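Formiminoglutamase (Trypanosoma cruzi, PDB 4MYK) hydrolyses N-formimino-L-glutamate to glutamate and formamide as an arginase-like manganese metalloenzyme. Local coordinates at residues D31-G36 with Y84-I89. The protein carries 1 engineered substitution. Residues are numbered along the deposited sequence; the frame is centred on the assembly and turned at random.
Sequences DIVIIG and YDAGDI
V33 and I35, on one face of strand 32-36, touch A86 and I89 of a parallel neighbour, while I34 and G36 meet the carboxylates of D85 and D88 on the other face. The pair is the edge of the central parallel sheet of the arginase/deacetylase fold: 83-88 is one of the two outermost strands within this chain and 32-37 its inner neighbour, remote from the manganese site. Backbone bonds alternate from Y84 N to I32 O, I34 N to Y84 O and A86 N to I34 O, then a beta bulge sets A86 and G87 together against I35. Register resumes with a nearly straight bond from G36 N to G87 O (2.7 Å, 172°) and one from I89 N to G36 O. At the bulge, the A86 methyl faces strand 32-36, and A86 CB lies 3.8 Å from V33 CG1. Beyond it, I35 CG2 meets I89 CG1 at 3.6 Å, the two side chains crossing at a slant; K104 of helix 94-110 packs on I35, A86 and I89. On the opposite face, I34 passes D85 with CG2 4.1 Å from OD1, and the I34 side chain also touches L63 of helix 55-63 and F299 of helix 290-306. D85 CG lies anti to its own N (chi1 -174°), beside the carbonyl carbon; from there OD1 accepts G87 N from above the carboxylate plane, an Asx turn that spans the bulge. R60 salt-bridges both acids, NE with D85 OD2 and NH1 with D88 OD1; that same D88 OD1 sits 3.2 Å from G36 CA.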
loop_
_atom_site.group_PDB
_atom_site.type_symbol
_atom_site.label_atom_id
_atom_site.label_comp_id
_atom_site.label_asym_id
_atom_site.label_seq_id
_atom_site.Cartn_x
_atom_site.Cartn_y
_atom_site.Cartn_z
ATOM N N ASP A 31 14.985 -14.737 -28.412
ATOM C CA ASP A 31 14.446 -13.421 -28.744
ATOM C C ASP A 31 14.877 -12.416 -27.681
ATOM O O ASP A 31 15.184 -11.259 -27.979
ATOM C CB ASP A 31 12.923 -13.476 -28.812
ATOM C CG ASP A 31 12.419 -14.482 -29.832
ATOM O OD1 ASP A 31 12.606 -14.235 -31.039
ATOM O OD2 ASP A 31 11.819 -15.505 -29.431
ATOM N N ILE A 32 14.903 -12.876 -26.437
ATOM C CA ILE A 32 15.223 -12.011 -25.317
ATOM C C ILE A 32 16.359 -12.627 -24.532
ATOM O O ILE A 32 16.338 -13.831 -24.234
ATOM C CB ILE A 32 13.996 -11.816 -24.384
ATOM C CG1 ILE A 32 12.859 -11.102 -25.129
ATOM C CG2 ILE A 32 14.392 -11.068 -23.095
ATOM C CD1 ILE A 32 11.489 -11.304 -24.505
ATOM N N VAL A 33 17.348 -11.804 -24.198
ATOM C CA VAL A 33 18.477 -12.271 -23.399
ATOM C C VAL A 33 18.631 -11.522 -22.062
ATOM O O VAL A 33 18.724 -10.296 -22.031
ATOM C CB VAL A 33 19.784 -12.294 -24.236
ATOM C CG1 VAL A 33 20.997 -12.604 -23.363
ATOM C CG2 VAL A 33 19.650 -13.326 -25.362
ATOM N N ILE A 34 18.626 -12.293 -20.971
ATOM C CA ILE A 34 18.773 -11.786 -19.606
ATOM C C ILE A 34 20.240 -11.764 -19.158
ATOM O O ILE A 34 20.945 -12.771 -19.225
ATOM C CB ILE A 34 17.973 -12.643 -18.591
ATOM C CG1 ILE A 34 16.485 -12.661 -18.937
ATOM C CG2 ILE A 34 18.182 -12.137 -17.179
ATOM C CD1 ILE A 34 15.723 -13.756 -18.225
ATOM N N ILE A 35 20.683 -10.601 -18.694
ATOM C CA ILE A 35 22.060 -10.401 -18.260
ATOM C C ILE A 35 22.037 -9.860 -16.841
ATOM O O ILE A 35 21.345 -8.892 -16.559
ATOM C CB ILE A 35 22.802 -9.386 -19.189
ATOM C CG1 ILE A 35 22.866 -9.919 -20.628
ATOM C CG2 ILE A 35 24.201 -9.081 -18.661
ATOM C CD1 ILE A 35 22.976 -8.832 -21.702
ATOM N N GLY A 36 22.784 -10.485 -15.945
ATOM C CA GLY A 36 22.816 -10.037 -14.567
ATOM C C GLY A 36 23.964 -9.089 -14.307
ATOM O O GLY A 36 25.067 -9.281 -14.820
ATOM N N TYR A 84 16.674 -16.568 -22.967
ATOM C CA TYR A 84 17.968 -17.140 -22.610
ATOM C C TYR A 84 18.577 -16.311 -21.509
ATOM O O TYR A 84 18.510 -15.084 -21.534
ATOM C CB TYR A 84 18.912 -17.188 -23.809
ATOM C CG TYR A 84 20.144 -18.020 -23.577
ATOM C CD1 TYR A 84 21.328 -17.439 -23.123
ATOM C CD2 TYR A 84 20.135 -19.393 -23.812
ATOM C CE1 TYR A 84 22.474 -18.206 -22.915
ATOM C CE2 TYR A 84 21.274 -20.163 -23.607
ATOM C CZ TYR A 84 22.437 -19.562 -23.160
ATOM O OH TYR A 84 23.566 -20.321 -22.951
ATOM N N ASP A 85 19.163 -16.998 -20.542
ATOM C CA ASP A 85 19.765 -16.358 -19.389
ATOM C C ASP A 85 21.271 -16.443 -19.575
ATOM O O ASP A 85 21.872 -17.498 -19.371
ATOM C CB ASP A 85 19.307 -17.096 -18.133
ATOM C CG ASP A 85 19.757 -16.436 -16.860
ATOM O OD1 ASP A 85 20.565 -15.488 -16.916
ATOM O OD2 ASP A 85 19.313 -16.887 -15.786
ATOM N N ALA A 86 21.877 -15.338 -19.993
ATOM C CA ALA A 86 23.314 -15.310 -20.265
ATOM C C ALA A 86 24.194 -15.238 -19.008
ATOM O O ALA A 86 25.428 -15.242 -19.102
ATOM C CB ALA A 86 23.647 -14.174 -21.209
ATOM N N GLY A 87 23.557 -15.153 -17.840
ATOM C CA GLY A 87 24.267 -15.127 -16.575
ATOM C C GLY A 87 24.670 -13.745 -16.098
ATOM O O GLY A 87 24.133 -12.742 -16.558
ATOM N N ASP A 88 25.630 -13.711 -15.170
ATOM C CA ASP A 88 26.132 -12.469 -14.573
ATOM C C ASP A 88 27.404 -11.972 -15.251
ATOM O O ASP A 88 28.264 -12.756 -15.644
ATOM C CB ASP A 88 26.418 -12.639 -13.069
ATOM C CG ASP A 88 25.158 -12.662 -12.221
ATOM O OD1 ASP A 88 24.073 -12.269 -12.708
ATOM O OD2 ASP A 88 25.266 -13.068 -11.049
ATOM N N ILE A 89 27.505 -10.655 -15.382
ATOM C CA ILE A 89 28.738 -10.015 -15.799
ATOM C C ILE A 89 29.658 -9.932 -14.589
ATOM O O ILE A 89 29.368 -9.211 -13.637
ATOM C CB ILE A 89 28.473 -8.590 -16.325
ATOM C CG1 ILE A 89 27.584 -8.636 -17.568
ATOM C CG2 ILE A 89 29.779 -7.882 -16.634
ATOM C CD1 ILE A 89 28.146 -9.489 -18.693
#